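Local coordinates for protein 3,4-dihydroxy-2-butanone 4-phosphate synthase (Candida albicans, PDB 1TKU) that catalyses the conversion of D-ribulose 5-phosphate to formate and 3,4-dihydroxy-2-butanone 4-phosphate, probably with magnesium or manganese as cofactor, at residues C59-E64 with L130-V135; E32-M37 with G162-L167. All blocks are in the same frame, centred on the assembly; numbering follows the deposited sequence.

Contact 1: residues C59-E64 with L130-V135. With 5RP (ribulose-5-phosphate), chain D.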
loop_
_atom_site.group_PDB
_atom_site.type_symbol
_atom_site.label_atom_id
_atom_site.label_comp_id
_atom_site.label_asym_id
_atom_site.label_seq_id
_atom_site.Cartn_x
_atom_site.Cartn_y
_atom_site.Cartn_z
ATOM N N CYS B 59 -3.225 -4.732 4.717
ATOM C CA CYS B 59 -3.253 -4.698 6.175
ATOM C C CYS B 59 -3.447 -6.080 6.778
ATOM O O CYS B 59 -4.022 -6.969 6.155
ATOM C CB CYS B 59 -4.382 -3.788 6.655
ATOM S SG CYS B 59 -4.232 -2.088 6.106
ATOM N N VAL B 60 -2.974 -6.245 8.007
ATOM C CA VAL B 60 -3.093 -7.520 8.696
ATOM C C VAL B 60 -3.763 -7.383 10.062
ATOM O O VAL B 60 -3.116 -7.065 11.056
ATOM C CB VAL B 60 -1.704 -8.182 8.876
ATOM C CG1 VAL B 60 -1.834 -9.476 9.664
ATOM C CG2 VAL B 60 -1.088 -8.471 7.510
ATOM N N PRO B 61 -5.084 -7.602 10.118
ATOM C CA PRO B 61 -5.821 -7.508 11.378
ATOM C C PRO B 61 -5.340 -8.557 12.381
ATOM O O PRO B 61 -5.187 -9.733 12.046
ATOM C CB PRO B 61 -7.263 -7.751 10.947
ATOM C CG PRO B 61 -7.300 -7.129 9.590
ATOM C CD PRO B 61 -6.014 -7.640 8.975
ATOM N N LEU B 62 -5.098 -8.110 13.608
ATOM C CA LEU B 62 -4.651 -8.968 14.697
ATOM C C LEU B 62 -5.464 -8.527 15.901
ATOM O O LEU B 62 -5.989 -7.413 15.919
ATOM C CB LEU B 62 -3.168 -8.737 15.002
ATOM C CG LEU B 62 -2.108 -9.008 13.934
ATOM C CD1 LEU B 62 -0.766 -8.452 14.404
ATOM C CD2 LEU B 62 -2.010 -10.506 13.669
ATOM N N SER B 63 -5.588 -9.386 16.903
ATOM C CA SER B 63 -6.322 -8.992 18.096
ATOM C C SER B 63 -5.396 -8.049 18.864
ATOM O O SER B 63 -4.179 -8.065 18.660
ATOM C CB SER B 63 -6.640 -10.219 18.953
ATOM O OG SER B 63 -5.444 -10.820 19.416
ATOM N N GLU B 64 -5.956 -7.216 19.733
ATOM C CA GLU B 64 -5.124 -6.309 20.511
ATOM C C GLU B 64 -4.147 -7.089 21.385
ATOM O O GLU B 64 -3.007 -6.666 21.595
ATOM C CB GLU B 64 -6.001 -5.399 21.372
ATOM C CG GLU B 64 -6.538 -4.198 20.609
ATOM C CD GLU B 64 -7.484 -3.343 21.428
ATOM O OE1 GLU B 64 -7.401 -3.380 22.673
ATOM O OE2 GLU B 64 -8.300 -2.617 20.824
ATOM N N LEU B 130 1.039 -3.465 7.151
ATOM C CA LEU B 130 0.290 -2.628 8.088
ATOM C C LEU B 130 -0.593 -3.445 9.036
ATOM O O LEU B 130 -1.718 -3.800 8.694
ATOM C CB LEU B 130 -0.596 -1.648 7.310
ATOM C CG LEU B 130 0.087 -0.614 6.409
ATOM C CD1 LEU B 130 -0.584 -0.606 5.044
ATOM C CD2 LEU B 130 0.010 0.769 7.043
ATOM N N PRO B 131 -0.095 -3.756 10.242
ATOM C CA PRO B 131 -0.921 -4.533 11.171
ATOM C C PRO B 131 -2.033 -3.638 11.720
ATOM O O PRO B 131 -1.845 -2.429 11.868
ATOM C CB PRO B 131 0.071 -4.950 12.264
ATOM C CG PRO B 131 1.412 -4.876 11.583
ATOM C CD PRO B 131 1.277 -3.623 10.752
ATOM N N LEU B 132 -3.188 -4.229 12.011
ATOM C CA LEU B 132 -4.315 -3.477 12.551
ATOM C C LEU B 132 -4.739 -4.133 13.855
ATOM O O LEU B 132 -4.648 -5.350 13.995
ATOM C CB LEU B 132 -5.491 -3.488 11.576
ATOM C CG LEU B 132 -5.200 -3.033 10.146
ATOM C CD1 LEU B 132 -6.492 -3.086 9.341
ATOM C CD2 LEU B 132 -4.620 -1.629 10.146
ATOM N N ARG B 133 -5.202 -3.328 14.804
ATOM C CA ARG B 133 -5.629 -3.858 16.092
ATOM C C ARG B 133 -7.147 -3.973 16.205
ATOM O O ARG B 133 -7.846 -2.967 16.319
ATOM C CB ARG B 133 -5.093 -2.977 17.229
ATOM C CG ARG B 133 -3.574 -2.904 17.297
ATOM C CD ARG B 133 -3.093 -2.111 18.509
ATOM N NE ARG B 133 -3.448 -2.782 19.757
ATOM C CZ ARG B 133 -3.056 -2.388 20.964
ATOM N NH1 ARG B 133 -2.286 -1.318 21.100
ATOM N NH2 ARG B 133 -3.435 -3.066 22.037
ATOM N N ALA B 134 -7.648 -5.205 16.169
ATOM C CA ALA B 134 -9.082 -5.453 16.291
ATOM C C ALA B 134 -9.463 -5.328 17.763
ATOM O O ALA B 134 -8.765 -5.846 18.636
ATOM C CB ALA B 134 -9.421 -6.846 15.781
ATOM N N VAL B 135 -10.572 -4.646 18.031
ATOM C CA VAL B 135 -11.018 -4.453 19.403
ATOM C C VAL B 135 -11.560 -5.728 20.035
ATOM O O VAL B 135 -12.110 -6.598 19.351
ATOM C CB VAL B 135 -12.109 -3.352 19.490
ATOM C CG1 VAL B 135 -11.596 -2.064 18.865
ATOM C CG2 VAL B 135 -13.381 -3.810 18.794
HETATM C C2 5RP D . -11.518 -0.492 4.444
HETATM C C3 5RP D . -10.790 -1.757 4.849
HETATM C C5 5RP D . -9.303 -1.673 5.191
HETATM O O13 5RP D . -8.608 -2.939 5.201
HETATM C C6 5RP D . -9.090 -0.944 6.569
HETATM O O14 5RP D . -7.684 -0.736 6.813
HETATM C C7 5RP D . -9.673 -1.731 7.785
HETATM O O8 5RP D . -11.095 -1.592 7.791
HETATM P P9 5RP D . -11.932 -1.124 9.077
HETATM O O12 5RP D . -11.542 0.362 9.527
HETATM O O11 5RP D . -11.698 -2.131 10.309
HETATM O O10 5RP D . -13.474 -1.214 8.655
HETATM O O4 5RP D . -11.360 -2.836 4.917
HETATM O O1 5RP D . -12.898 -0.748 4.102
HETATM O O HOH W 1 -7.869 -1.219 18.435
#

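Contact 2: residues E32-M37 with G162-L167. With 5RP (ribulose-5-phosphate), chain D.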
loop_
_atom_site.group_PDB
_atom_site.type_symbol
_atom_site.label_atom_id
_atom_site.label_comp_id
_atom_site.label_asym_id
_atom_site.label_seq_id
_atom_site.Cartn_x
_atom_site.Cartn_y
_atom_site.Cartn_z
ATOM N N GLU B 32 -18.499 -1.063 -0.885
ATOM C CA GLU B 32 -17.271 -1.385 -1.607
ATOM C C GLU B 32 -16.725 -2.668 -0.983
ATOM O O GLU B 32 -16.740 -2.821 0.241
ATOM C CB GLU B 32 -16.260 -0.239 -1.478
ATOM C CG GLU B 32 -16.850 1.123 -1.828
ATOM C CD GLU B 32 -15.832 2.242 -1.762
ATOM O OE1 GLU B 32 -14.924 2.182 -0.907
ATOM O OE2 GLU B 32 -15.956 3.196 -2.554
ATOM N N GLY B 33 -16.243 -3.580 -1.823
ATOM C CA GLY B 33 -15.742 -4.854 -1.336
ATOM C C GLY B 33 -14.269 -4.976 -0.989
ATOM O O GLY B 33 -13.410 -4.301 -1.561
ATOM N N ASP B 34 -13.995 -5.867 -0.040
ATOM C CA ASP B 34 -12.651 -6.152 0.443
ATOM C C ASP B 34 -12.348 -7.641 0.299
ATOM O O ASP B 34 -13.228 -8.479 0.490
ATOM C CB ASP B 34 -12.552 -5.797 1.928
ATOM C CG ASP B 34 -11.724 -4.565 2.189
ATOM O OD1 ASP B 34 -11.921 -3.550 1.495
ATOM O OD2 ASP B 34 -10.879 -4.616 3.108
ATOM N N LEU B 35 -11.108 -7.969 -0.044
ATOM C CA LEU B 35 -10.703 -9.367 -0.121
ATOM C C LEU B 35 -10.132 -9.666 1.261
ATOM O O LEU B 35 -9.322 -8.893 1.777
ATOM C CB LEU B 35 -9.616 -9.574 -1.178
ATOM C CG LEU B 35 -10.072 -9.746 -2.626
ATOM C CD1 LEU B 35 -8.853 -9.893 -3.535
ATOM C CD2 LEU B 35 -10.964 -10.973 -2.732
ATOM N N ILE B 36 -10.569 -10.765 1.869
ATOM C CA ILE B 36 -10.087 -11.151 3.192
ATOM C C ILE B 36 -9.771 -12.645 3.241
ATOM O O ILE B 36 -10.541 -13.461 2.737
ATOM C CB ILE B 36 -11.150 -10.885 4.299
ATOM C CG1 ILE B 36 -11.509 -9.401 4.369
ATOM C CG2 ILE B 36 -10.613 -11.335 5.653
ATOM C CD1 ILE B 36 -12.322 -8.890 3.215
ATOM N N MET B 37 -8.641 -13.003 3.841
ATOM C CA MET B 37 -8.292 -14.414 3.994
ATOM C C MET B 37 -7.453 -14.598 5.254
ATOM O O MET B 37 -7.003 -13.617 5.859
ATOM C CB MET B 37 -7.549 -14.967 2.762
ATOM C CG MET B 37 -6.094 -14.542 2.593
ATOM S SD MET B 37 -5.212 -15.651 1.430
ATOM C CE MET B 37 -5.005 -17.109 2.478
ATOM N N GLY B 162 -5.837 -12.013 10.287
ATOM C CA GLY B 162 -6.294 -12.074 8.912
ATOM C C GLY B 162 -5.513 -11.085 8.078
ATOM O O GLY B 162 -4.637 -10.389 8.589
ATOM N N VAL B 163 -5.820 -11.029 6.789
ATOM C CA VAL B 163 -5.147 -10.096 5.893
ATOM C C VAL B 163 -6.203 -9.584 4.916
ATOM O O VAL B 163 -7.015 -10.357 4.402
ATOM C CB VAL B 163 -3.966 -10.782 5.167
ATOM C CG1 VAL B 163 -4.446 -12.017 4.425
ATOM C CG2 VAL B 163 -3.288 -9.789 4.227
ATOM N N ILE B 164 -6.204 -8.277 4.681
ATOM C CA ILE B 164 -7.214 -7.683 3.822
ATOM C C ILE B 164 -6.717 -6.542 2.940
ATOM O O ILE B 164 -5.636 -5.994 3.152
ATOM C CB ILE B 164 -8.379 -7.118 4.674
ATOM C CG1 ILE B 164 -7.949 -5.813 5.360
ATOM C CG2 ILE B 164 -8.788 -8.122 5.751
ATOM C CD1 ILE B 164 -6.761 -5.943 6.273
ATOM N N CYS B 165 -7.531 -6.201 1.945
ATOM C CA CYS B 165 -7.250 -5.088 1.044
ATOM C C CYS B 165 -8.479 -4.816 0.185
ATOM O O CYS B 165 -9.254 -5.728 -0.112
ATOM C CB CYS B 165 -6.034 -5.366 0.157
ATOM S SG CYS B 165 -5.182 -3.820 -0.319
ATOM N N GLU B 166 -8.646 -3.555 -0.205
ATOM C CA GLU B 166 -9.790 -3.110 -1.004
ATOM C C GLU B 166 -9.705 -3.431 -2.494
ATOM O O GLU B 166 -8.711 -3.113 -3.146
ATOM C CB GLU B 166 -9.969 -1.592 -0.862
ATOM C CG GLU B 166 -10.023 -1.059 0.563
ATOM C CD GLU B 166 -8.662 -0.652 1.113
ATOM O OE1 GLU B 166 -8.639 0.060 2.138
ATOM O OE2 GLU B 166 -7.620 -1.037 0.540
ATOM N N LEU B 167 -10.757 -4.043 -3.035
ATOM C CA LEU B 167 -10.801 -4.370 -4.460
ATOM C C LEU B 167 -10.903 -3.083 -5.274
ATOM O O LEU B 167 -11.633 -2.164 -4.895
ATOM C CB LEU B 167 -12.015 -5.257 -4.760
ATOM C CG LEU B 167 -11.882 -6.732 -4.382
ATOM C CD1 LEU B 167 -13.243 -7.396 -4.378
ATOM C CD2 LEU B 167 -10.950 -7.418 -5.372
HETATM C C2 5RP D . -11.518 -0.492 4.444
HETATM C C3 5RP D . -10.790 -1.757 4.849
HETATM C C5 5RP D . -9.303 -1.673 5.191
HETATM O O13 5RP D . -8.608 -2.939 5.201
HETATM C C6 5RP D . -9.090 -0.944 6.569
HETATM O O14 5RP D . -7.684 -0.736 6.813
HETATM C C7 5RP D . -9.673 -1.731 7.785
HETATM O O8 5RP D . -11.095 -1.592 7.791
HETATM P P9 5RP D . -11.932 -1.124 9.077
HETATM O O12 5RP D . -11.542 0.362 9.527
HETATM O O11 5RP D . -11.698 -2.131 10.309
HETATM O O10 5RP D . -13.474 -1.214 8.655
HETATM O O4 5RP D . -11.360 -2.836 4.917
HETATM O O1 5RP D . -12.898 -0.748 4.102
HETATM O O HOH W 2 -13.218 -1.833 -2.601
#

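Contact 1: residues C59-E64 with L130-V135
Val60 and Leu62 each use both backbone groups on the strand that carries Leu130, Leu132 and Ala134, the standard pattern of a parallel beta pair. Val60 N donates to Leu130 O at 2.8 Å, and Val60 O accepts from Leu132 N. Leu62 N then donates to Leu132 O, and Leu62 O takes a bond from Ala134 N at 2.8 Å. Helix 103-114 covers the face with Val60, Leu62 and Pro131; Cys59, Pro61 and Leu132 point to the other face, where the sugar phosphate lies.

Leu132 shows how that second face is filled. Its CB rests 4.0 Å from Pro61 CA; chi1 of -53° sets CG beside the backbone N, and CG reaches Cys59 CB at 3.7 Å. Of the two methyls, CD1 packs tightly on Cys59 CB at 3.5 Å and also lies 3.7 Å from ribulose-5-phosphate O14, while CD2 touches Cys59 SG.

At the far end the extended side chain of Glu64 crosses that of Arg133 at about a right angle, with CG 3.5 Å from Arg133 NE. One water donates both to Glu64 OE2 and to Arg133 O, the latter at 2.7 Å.

Contact 2: residues E32-M37 with G162-L167
Five backbone hydrogen bonds join Gly33, Leu35 and Met37 to Val163, Cys165 and Leu167. Leu35 and Cys165 exchange a reciprocal pair, as do Met37 and Val163. Leu35 N donates to Cys165 O at 2.9 Å, whereas the return bond from Cys165 N to Leu35 O is longer, 3.2 Å. Beyond the last paired strand residues, Leu167 N still reaches Gly33 O, and that oxygen also accepts a hydrogen bond from a water, which donates to Leu167 O as well. Between the hydrogen-bonded pairs, Asp34 faces Glu166 and Ile36 faces Ile164 in non-hydrogen-bonded positions, where CA-H...O contacts such as Ile164 CA to Leu35 O accompany the close approach of the backbones.

This is an antiparallel pairing within a mixed sheet: strand 34-38 pairs with 162-166 on one side and with 21-24 on the other.

Apolar packing differs on the two faces. Ile36 and Ile164 lie side by side, with Ile36 CG1 pressed to 3.3 Å from Ile164 CG2, and helix 145-155 covers them. On the reverse, Leu35 crosses Leu167 at about a right angle, and Met37 CG meets Val163 CG1; helix 44-52 packs on Leu35, Val163 and Cys165.

Contacts with the substrate and its surroundings lie on the face of Asp34 and Glu166. Their carboxylate planes are turned 84° against each other, and Asp34 OD1 sits against Glu166 CG, while Ser55 hydrogen-bonds Glu166 OE2. Asp34 belongs to the binding site for D-ribulose 5-phosphate, and its OD2 approaches ribulose-5-phosphate O4 at 2.6 Å. With chi1 at 75°, Ile164 places CG1 between its backbone N and carbonyl carbon, 3.0 Å from ligand O13.

Overall arrangement
Contact 1 and contact 2 show how separate strand pairings can build one binding site: their centres are 13 Å apart, yet both touch ribulose-5-phosphate. Strand 162-166 links them, pairing with 34-38 on one edge and meeting 59-63 along the other. Cys59 O lies 2.9 Å from Ile164 N and Pro61 O 3.0 Å from Gly162 N, both probable hydrogen bonds, and Pro61 CD packs on Ile164 CD1. Along the chain, contact 1 is nested inside the loop closed by contact 2. The substrate lies where the faces carrying Leu132 and Asp34 meet; Thr85, Arg142, His145 and Thr146 add hydrogen bonds to the same ligand.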